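Local atomic coordinates of ubiquitin-conjugating enzyme-like protein (PDB entry 6ZM3), a protein that probably acts as a catalytically inactive ubiquitin-conjugating enzyme variant that works with an active partner enzyme in building ubiquitin chains. Residues G94-R98 with E99-V103; S83-L87 with P88-S92; T55-Y59 with R60-L64. One frame throughout, in Å; residues are numbered along the deposited sequence.

Overall arrangement
All three contacts are local features of one ubiquitin-conjugating fold, in which a four-stranded antiparallel sheet packs with helices. Along the chain they come in the order 3, 2, 1. Contact 3 leads into strand 61-67. Contacts 2 and 1 both lie after strand 78-81, in the long segment that runs up to helix 102-105. Contact 2 is the middle piece: its centre is about 12 Å from that of contact 3 and about 10 Å from that of contact 1, and it touches both. Contacts 1 and 3, with centres about 18 Å apart, do not meet. Contact 1 probably covers the region where active relatives of this fold carry their catalytic cysteine.

Contact 1 (G94-R98 with E99-V103); sequences GTVNR and EKFHV
Asn-97 lies across the start of the Lys-100 side chain, its amide over the lysine methylenes and its oxygen turned to the backbone beyond. With CG anti to the backbone N (chi1 -173°), the amide folds forward along the chain, and OD1 accepts Glu-99 N at 2.8 Å, the donor tilted somewhat from the carbonyl plane. The same OD1 takes a weak bond from Lys-100 N at 3.0 Å. The backbone carbonyl of Asn-97 completes an Asx motif: its O receives Phe-101 N at 3.0 Å, nearly along the C=O axis, and Lys-100 N more weakly. Asparagine suits the place because its short side chain can act as a substitute carbonyl for amides just ahead in the turn. The Lys-100 chain runs out extended, with CD 3.6 Å from Asn-97 CG, so that its aliphatic part lies against the amide while the ammonium group points out from the turn.

The apolar partner is Val-96, whose branch CG1, anti to the backbone N, reaches Phe-101. CG1 comes in at a slant to the ring, nearest CD2 (3.6 Å), and also meets the Phe-101 CB atom (3.7 Å), the two side chains crossing obliquely. Beta-branched valine thus puts a methyl directly against the CB and CD2 atoms of the phenylalanine.

In active relatives a Gly-X-Ile/Val sequence is followed by the catalytic cysteine; Asn-97 probably occupies that position, consistent with an inactive variant. Its backbone N bonds Cys-89 O, and ND2 bonds Asp-91. Phe-101 is the N-cap residue of helix 102-105 and sits on helix 113-125, edge-to-face with Phe-104, while Val-96 packs on strand 78-81 at Ile-79 and Phe-81.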
loop_
_atom_site.group_PDB
_atom_site.type_symbol
_atom_site.label_atom_id
_atom_site.label_comp_id
_atom_site.label_asym_id
_atom_site.label_seq_id
_atom_site.Cartn_x
_atom_site.Cartn_y
_atom_site.Cartn_z
ATOM N N GLY B 94 -5.594 -8.338 14.467
ATOM C CA GLY B 94 -4.301 -7.735 14.141
ATOM C C GLY B 94 -3.575 -7.092 15.333
ATOM O O GLY B 94 -2.436 -6.633 15.186
ATOM N N THR B 95 -4.235 -6.989 16.499
ATOM C CA THR B 95 -3.603 -6.381 17.663
ATOM C C THR B 95 -2.401 -7.207 18.135
ATOM O O THR B 95 -2.477 -8.431 18.239
ATOM C CB THR B 95 -4.616 -6.192 18.797
ATOM O OG1 THR B 95 -5.220 -7.463 19.048
ATOM C CG2 THR B 95 -5.735 -5.236 18.465
ATOM N N VAL B 96 -1.289 -6.529 18.456
ATOM C CA VAL B 96 -0.151 -7.197 19.088
ATOM C C VAL B 96 -0.510 -7.369 20.557
ATOM O O VAL B 96 -0.789 -6.409 21.240
ATOM C CB VAL B 96 1.172 -6.432 18.885
ATOM C CG1 VAL B 96 2.344 -7.040 19.649
ATOM C CG2 VAL B 96 1.535 -6.382 17.410
ATOM N N ASN B 97 -0.611 -8.635 20.976
ATOM C CA ASN B 97 -1.064 -9.071 22.294
ATOM C C ASN B 97 -0.013 -8.750 23.360
ATOM O O ASN B 97 1.131 -9.165 23.232
ATOM C CB ASN B 97 -1.292 -10.592 22.230
ATOM C CG ASN B 97 -1.915 -11.121 23.494
ATOM O OD1 ASN B 97 -1.251 -11.155 24.519
ATOM N ND2 ASN B 97 -3.175 -11.511 23.423
ATOM N N ARG B 98 -0.451 -8.102 24.434
ATOM C CA ARG B 98 0.406 -7.538 25.467
ATOM C C ARG B 98 0.969 -8.602 26.414
ATOM O O ARG B 98 1.961 -8.350 27.102
ATOM C CB ARG B 98 -0.338 -6.413 26.184
ATOM C CG ARG B 98 -0.284 -5.098 25.416
ATOM C CD ARG B 98 -1.369 -4.112 25.825
ATOM N NE ARG B 98 -0.906 -2.731 25.708
ATOM C CZ ARG B 98 -0.676 -1.891 26.721
ATOM N NH1 ARG B 98 -0.889 -2.271 27.971
ATOM N NH2 ARG B 98 -0.238 -0.664 26.474
ATOM N N GLU B 99 0.362 -9.795 26.419
ATOM C CA GLU B 99 0.835 -10.876 27.273
ATOM C C GLU B 99 1.679 -11.865 26.470
ATOM O O GLU B 99 2.419 -12.659 27.042
ATOM C CB GLU B 99 -0.329 -11.544 28.021
ATOM C CG GLU B 99 -1.251 -10.540 28.707
ATOM C CD GLU B 99 -1.747 -10.877 30.109
ATOM O OE1 GLU B 99 -2.624 -11.763 30.234
ATOM O OE2 GLU B 99 -1.276 -10.235 31.077
ATOM N N LYS B 100 1.549 -11.847 25.139
ATOM C CA LYS B 100 2.228 -12.830 24.303
ATOM C C LYS B 100 3.467 -12.253 23.621
ATOM O O LYS B 100 4.333 -13.023 23.206
ATOM C CB LYS B 100 1.292 -13.407 23.238
ATOM C CG LYS B 100 0.186 -14.306 23.782
ATOM C CD LYS B 100 -0.941 -14.543 22.796
ATOM C CE LYS B 100 -1.901 -15.608 23.281
ATOM N NZ LYS B 100 -2.642 -16.218 22.150
ATOM N N PHE B 101 3.521 -10.928 23.406
ATOM C CA PHE B 101 4.722 -10.382 22.770
ATOM C C PHE B 101 5.756 -10.144 23.871
ATOM O O PHE B 101 5.489 -9.342 24.757
ATOM C CB PHE B 101 4.401 -9.080 22.017
ATOM C CG PHE B 101 5.530 -8.485 21.198
ATOM C CD1 PHE B 101 6.460 -9.287 20.554
ATOM C CD2 PHE B 101 5.674 -7.111 21.097
ATOM C CE1 PHE B 101 7.501 -8.741 19.817
ATOM C CE2 PHE B 101 6.727 -6.566 20.369
ATOM C CZ PHE B 101 7.625 -7.378 19.719
ATOM N N HIS B 102 6.906 -10.828 23.801
ATOM C CA HIS B 102 7.896 -10.790 24.878
ATOM C C HIS B 102 8.206 -9.343 25.295
ATOM O O HIS B 102 8.209 -9.025 26.477
ATOM C CB HIS B 102 9.138 -11.640 24.551
ATOM C CG HIS B 102 10.098 -10.988 23.611
ATOM N ND1 HIS B 102 9.863 -10.907 22.247
ATOM C CD2 HIS B 102 11.286 -10.380 23.825
ATOM C CE1 HIS B 102 10.872 -10.301 21.666
ATOM N NE2 HIS B 102 11.760 -9.965 22.617
ATOM N N VAL B 103 8.370 -8.440 24.318
ATOM C CA VAL B 103 8.719 -7.057 24.592
ATOM C C VAL B 103 7.671 -6.377 25.455
ATOM O O VAL B 103 7.954 -5.438 26.189
ATOM C CB VAL B 103 8.853 -6.306 23.263
ATOM C CG1 VAL B 103 9.038 -4.810 23.499
ATOM C CG2 VAL B 103 9.965 -6.924 22.440
#

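Contact 2 (S83-L87 with P88-S92); sequences SKVNL and PCVDS
Val-90 and Leu-87 share a bridging water: the shortest polar bond here runs from water 2 to Val-90 O at 2.6 Å, and the same water accepts Leu-87 N at 3.3 Å. A direct bond closes the type I turn from Leu-87 to Val-90, Val-90 N giving its proton to Leu-87 O at 3.0 Å from well above the carbonyl plane. Water 1 joins Val-85 O to Asp-91 O, lying 2.7 Å from the Asp-91 O atom.

Pro-88 fits the second position of the turn, since its ring holds phi at -55°, close to the -60° of a type I turn's second residue. Its CD lies 3.7 Å from Leu-87 CG. Leucine then spreads over the rest of the turn: CD2 meets Cys-89 SG at 3.9 Å, and both CB and CD2 meet Val-90 CG2. The Cys-89 sulfur stands between backbone N and carbonyl carbon (chi1 58°), a crowded position that directs it to the leucine. Of the Val-90 methyls, CG1 lies nearest Val-85 CG2 at 3.8 Å, with the side chains at about a right angle, while CG2 touches both that Val-85 methyl and Leu-87.

Leu-87 also packs on Phe-57 and on Met-124 of helix 113-125. The chemistry therefore divides the loop in two: branched apolar chains cluster round Leu-87 on one flank, whereas on the other waters bridge backbone carbonyls and an N-H.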
loop_
_atom_site.group_PDB
_atom_site.type_symbol
_atom_site.label_atom_id
_atom_site.label_comp_id
_atom_site.label_asym_id
_atom_site.label_seq_id
_atom_site.Cartn_x
_atom_site.Cartn_y
_atom_site.Cartn_z
ATOM N N SER B 83 -1.725 -5.116 7.621
ATOM C CA SER B 83 -1.523 -6.296 6.811
ATOM C C SER B 83 -1.796 -7.533 7.658
ATOM O O SER B 83 -1.218 -7.657 8.730
ATOM C CB SER B 83 -0.098 -6.346 6.300
ATOM O OG SER B 83 0.225 -5.206 5.502
ATOM N N LYS B 84 -2.587 -8.470 7.122
ATOM C CA LYS B 84 -2.906 -9.735 7.778
ATOM C C LYS B 84 -1.667 -10.625 7.913
ATOM O O LYS B 84 -0.913 -10.821 6.959
ATOM C CB LYS B 84 -4.001 -10.482 7.009
ATOM C CG LYS B 84 -4.807 -11.436 7.884
ATOM C CD LYS B 84 -6.013 -12.023 7.193
ATOM C CE LYS B 84 -7.029 -12.561 8.172
ATOM N NZ LYS B 84 -8.241 -13.005 7.449
ATOM N N VAL B 85 -1.464 -11.122 9.135
ATOM C CA VAL B 85 -0.371 -12.031 9.456
ATOM C C VAL B 85 -0.932 -13.194 10.265
ATOM O O VAL B 85 -1.959 -13.044 10.943
ATOM C CB VAL B 85 0.759 -11.327 10.239
ATOM C CG1 VAL B 85 1.544 -10.371 9.346
ATOM C CG2 VAL B 85 0.241 -10.600 11.480
ATOM N N ASN B 86 -0.219 -14.324 10.165
ATOM C CA ASN B 86 -0.344 -15.455 11.082
ATOM C C ASN B 86 0.932 -15.525 11.925
ATOM O O ASN B 86 1.983 -16.012 11.476
ATOM C CB ASN B 86 -0.581 -16.763 10.321
ATOM C CG ASN B 86 -0.666 -17.989 11.216
ATOM O OD1 ASN B 86 -0.982 -17.878 12.408
ATOM N ND2 ASN B 86 -0.386 -19.158 10.638
ATOM N N LEU B 87 0.813 -14.973 13.130
ATOM C CA LEU B 87 1.899 -14.866 14.092
ATOM C C LEU B 87 1.287 -14.990 15.480
ATOM O O LEU B 87 0.256 -14.402 15.773
ATOM C CB LEU B 87 2.585 -13.502 13.890
ATOM C CG LEU B 87 3.960 -13.342 14.536
ATOM C CD1 LEU B 87 4.994 -14.200 13.805
ATOM C CD2 LEU B 87 4.383 -11.864 14.561
ATOM N N PRO B 88 1.888 -15.786 16.392
ATOM C CA PRO B 88 1.275 -16.072 17.694
ATOM C C PRO B 88 0.914 -14.849 18.521
ATOM O O PRO B 88 -0.186 -14.791 19.052
ATOM C CB PRO B 88 2.308 -16.955 18.415
ATOM C CG PRO B 88 3.100 -17.567 17.297
ATOM C CD PRO B 88 3.147 -16.516 16.194
ATOM N N CYS B 89 1.792 -13.828 18.556
ATOM C CA CYS B 89 1.534 -12.688 19.416
ATOM C C CYS B 89 0.532 -11.720 18.793
ATOM O O CYS B 89 0.236 -10.681 19.376
ATOM C CB CYS B 89 2.831 -11.965 19.782
ATOM S SG CYS B 89 3.741 -11.375 18.326
ATOM N N VAL B 90 0.037 -12.039 17.593
ATOM C CA VAL B 90 -0.938 -11.170 16.937
ATOM C C VAL B 90 -2.327 -11.796 17.009
ATOM O O VAL B 90 -2.516 -12.910 16.525
ATOM C CB VAL B 90 -0.537 -10.948 15.469
ATOM C CG1 VAL B 90 -1.527 -9.997 14.797
ATOM C CG2 VAL B 90 0.870 -10.367 15.382
ATOM N N ASP B 91 -3.290 -11.059 17.589
ATOM C CA ASP B 91 -4.656 -11.562 17.720
ATOM C C ASP B 91 -5.388 -11.476 16.388
ATOM O O ASP B 91 -4.843 -10.993 15.404
ATOM C CB ASP B 91 -5.482 -10.752 18.711
ATOM C CG ASP B 91 -4.920 -10.704 20.120
ATOM O OD1 ASP B 91 -4.107 -11.572 20.450
ATOM O OD2 ASP B 91 -5.314 -9.791 20.870
ATOM N N SER B 92 -6.650 -11.940 16.374
ATOM C CA SER B 92 -7.350 -12.147 15.113
ATOM C C SER B 92 -7.824 -10.813 14.526
ATOM O O SER B 92 -8.269 -10.761 13.378
ATOM C CB SER B 92 -8.486 -13.140 15.268
ATOM O OG SER B 92 -9.446 -12.610 16.172
HETATM O O HOH W 1 -4.039 -12.051 13.046
HETATM O O HOH W 2 -2.123 -13.858 14.104
#

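Contact 3 (T55-Y59 with R60-L64); sequences TTFEY and RILSL
Phe-57 and Arg-60 are joined by the backbone bond that closes a type II turn: Arg-60 N gives its proton to Phe-57 O over 3.1 Å, with an N-H...O angle of 158°. Tyr-59, at the third position, has positive phi (66°), a place often held by glycine; here tyrosine accepts it, its ring passing over Glu-58 CB. The preceding type I turn, Thr-55 to Glu-58, is held more loosely. Thr-55 OG1 adds a weak bond from Phe-57 N at 3.2 Å, an ST turn suited to threonine's hydroxyl.

Contacts of the arginine chain form a second group. Arg-60 is extended from CG to NE, and its CB and CG run past the oxygen end of the Phe-57 carbonyl, each 3.4 Å from Phe-57 O. NE stays 3.8 Å from Thr-56 O, while NH2 is bonded to Pro-135 O; the length of arginine carries its guanidinium that far.

Apolar contact is light: Leu-62 CD1 approaches Phe-57 CD2 at 4.5 Å, obliquely to the ring. Ile-61 packs instead on a basic side chain of another protein chain in the assembly.

The turns bring the chain from strand 44-50 into strand 61-67, where Leu-62 pairs with Ile-49 of strand 44-50 and Ser-63 N bonds Ser-83 OG. Phe-57 and Leu-62 both pack on Met-124 of helix 113-125.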
loop_
_atom_site.group_PDB
_atom_site.type_symbol
_atom_site.label_atom_id
_atom_site.label_comp_id
_atom_site.label_asym_id
_atom_site.label_seq_id
_atom_site.Cartn_x
_atom_site.Cartn_y
_atom_site.Cartn_z
ATOM N N THR B 55 11.537 -17.288 5.126
ATOM C CA THR B 55 10.379 -17.406 5.988
ATOM C C THR B 55 9.177 -17.327 5.046
ATOM O O THR B 55 9.360 -16.986 3.876
ATOM C CB THR B 55 10.350 -16.302 7.058
ATOM O OG1 THR B 55 10.012 -15.052 6.447
ATOM C CG2 THR B 55 11.634 -16.138 7.854
ATOM N N THR B 56 7.982 -17.646 5.546
ATOM C CA THR B 56 6.761 -17.521 4.755
ATOM C C THR B 56 6.260 -16.076 4.782
ATOM O O THR B 56 5.287 -15.739 4.116
ATOM C CB THR B 56 5.640 -18.377 5.351
ATOM O OG1 THR B 56 5.687 -18.125 6.755
ATOM C CG2 THR B 56 5.821 -19.850 5.051
ATOM N N PHE B 57 6.946 -15.218 5.539
ATOM C CA PHE B 57 6.681 -13.787 5.521
ATOM C C PHE B 57 7.560 -13.037 4.511
ATOM O O PHE B 57 7.341 -11.843 4.331
ATOM C CB PHE B 57 6.922 -13.183 6.909
ATOM C CG PHE B 57 6.119 -13.754 8.054
ATOM C CD1 PHE B 57 6.581 -14.863 8.757
ATOM C CD2 PHE B 57 4.931 -13.160 8.470
ATOM C CE1 PHE B 57 5.847 -15.404 9.804
ATOM C CE2 PHE B 57 4.222 -13.667 9.552
ATOM C CZ PHE B 57 4.679 -14.792 10.218
ATOM N N GLU B 58 8.530 -13.701 3.858
ATOM C CA GLU B 58 9.679 -13.025 3.261
ATOM C C GLU B 58 9.255 -11.957 2.252
ATOM O O GLU B 58 8.421 -12.215 1.388
ATOM C CB GLU B 58 10.701 -13.977 2.622
ATOM C CG GLU B 58 10.187 -14.757 1.427
ATOM C CD GLU B 58 11.177 -15.777 0.851
ATOM O OE1 GLU B 58 10.894 -16.322 -0.210
ATOM O OE2 GLU B 58 12.239 -16.012 1.464
ATOM N N TYR B 59 9.868 -10.774 2.403
ATOM C CA TYR B 59 9.806 -9.634 1.490
ATOM C C TYR B 59 8.406 -9.016 1.419
ATOM O O TYR B 59 8.207 -8.058 0.672
ATOM C CB TYR B 59 10.423 -9.913 0.112
ATOM C CG TYR B 59 11.698 -10.723 0.102
ATOM C CD1 TYR B 59 12.817 -10.313 0.815
ATOM C CD2 TYR B 59 11.786 -11.908 -0.618
ATOM C CE1 TYR B 59 13.988 -11.059 0.800
ATOM C CE2 TYR B 59 12.938 -12.677 -0.623
ATOM C CZ TYR B 59 14.043 -12.248 0.092
ATOM O OH TYR B 59 15.180 -13.003 0.097
ATOM N N ARG B 60 7.454 -9.520 2.215
ATOM C CA ARG B 60 6.159 -8.866 2.262
ATOM C C ARG B 60 6.337 -7.485 2.892
ATOM O O ARG B 60 6.987 -7.345 3.940
ATOM C CB ARG B 60 5.099 -9.641 3.056
ATOM C CG ARG B 60 4.691 -10.973 2.424
ATOM C CD ARG B 60 3.748 -11.802 3.262
ATOM N NE ARG B 60 3.278 -12.976 2.520
ATOM C CZ ARG B 60 2.044 -13.455 2.623
ATOM N NH1 ARG B 60 1.192 -12.901 3.460
ATOM N NH2 ARG B 60 1.666 -14.493 1.903
ATOM N N ILE B 61 5.675 -6.478 2.294
ATOM C CA ILE B 61 5.667 -5.136 2.875
ATOM C C ILE B 61 4.491 -5.042 3.834
ATOM O O ILE B 61 3.354 -4.903 3.405
ATOM C CB ILE B 61 5.641 -4.050 1.764
ATOM C CG1 ILE B 61 6.919 -4.150 0.930
ATOM C CG2 ILE B 61 5.522 -2.653 2.368
ATOM C CD1 ILE B 61 6.839 -3.479 -0.417
ATOM N N LEU B 62 4.747 -5.255 5.132
ATOM C CA LEU B 62 3.654 -5.328 6.085
ATOM C C LEU B 62 3.475 -3.973 6.773
ATOM O O LEU B 62 4.416 -3.422 7.341
ATOM C CB LEU B 62 3.985 -6.458 7.077
ATOM C CG LEU B 62 4.303 -7.824 6.461
ATOM C CD1 LEU B 62 4.743 -8.785 7.556
ATOM C CD2 LEU B 62 3.097 -8.423 5.722
ATOM N N SER B 63 2.225 -3.489 6.846
ATOM C CA SER B 63 1.901 -2.185 7.397
ATOM C C SER B 63 1.284 -2.362 8.784
ATOM O O SER B 63 0.489 -3.285 8.997
ATOM C CB SER B 63 0.947 -1.381 6.509
ATOM O OG SER B 63 1.593 -0.962 5.285
ATOM N N LEU B 64 1.651 -1.448 9.683
ATOM C CA LEU B 64 1.150 -1.421 11.052
ATOM C C LEU B 64 0.718 -0.012 11.432
ATOM O O LEU B 64 1.200 0.982 10.872
ATOM C CB LEU B 64 2.284 -1.888 11.975
ATOM C CG LEU B 64 2.817 -3.290 11.708
ATOM C CD1 LEU B 64 4.085 -3.250 10.834
ATOM C CD2 LEU B 64 3.108 -3.981 13.056
#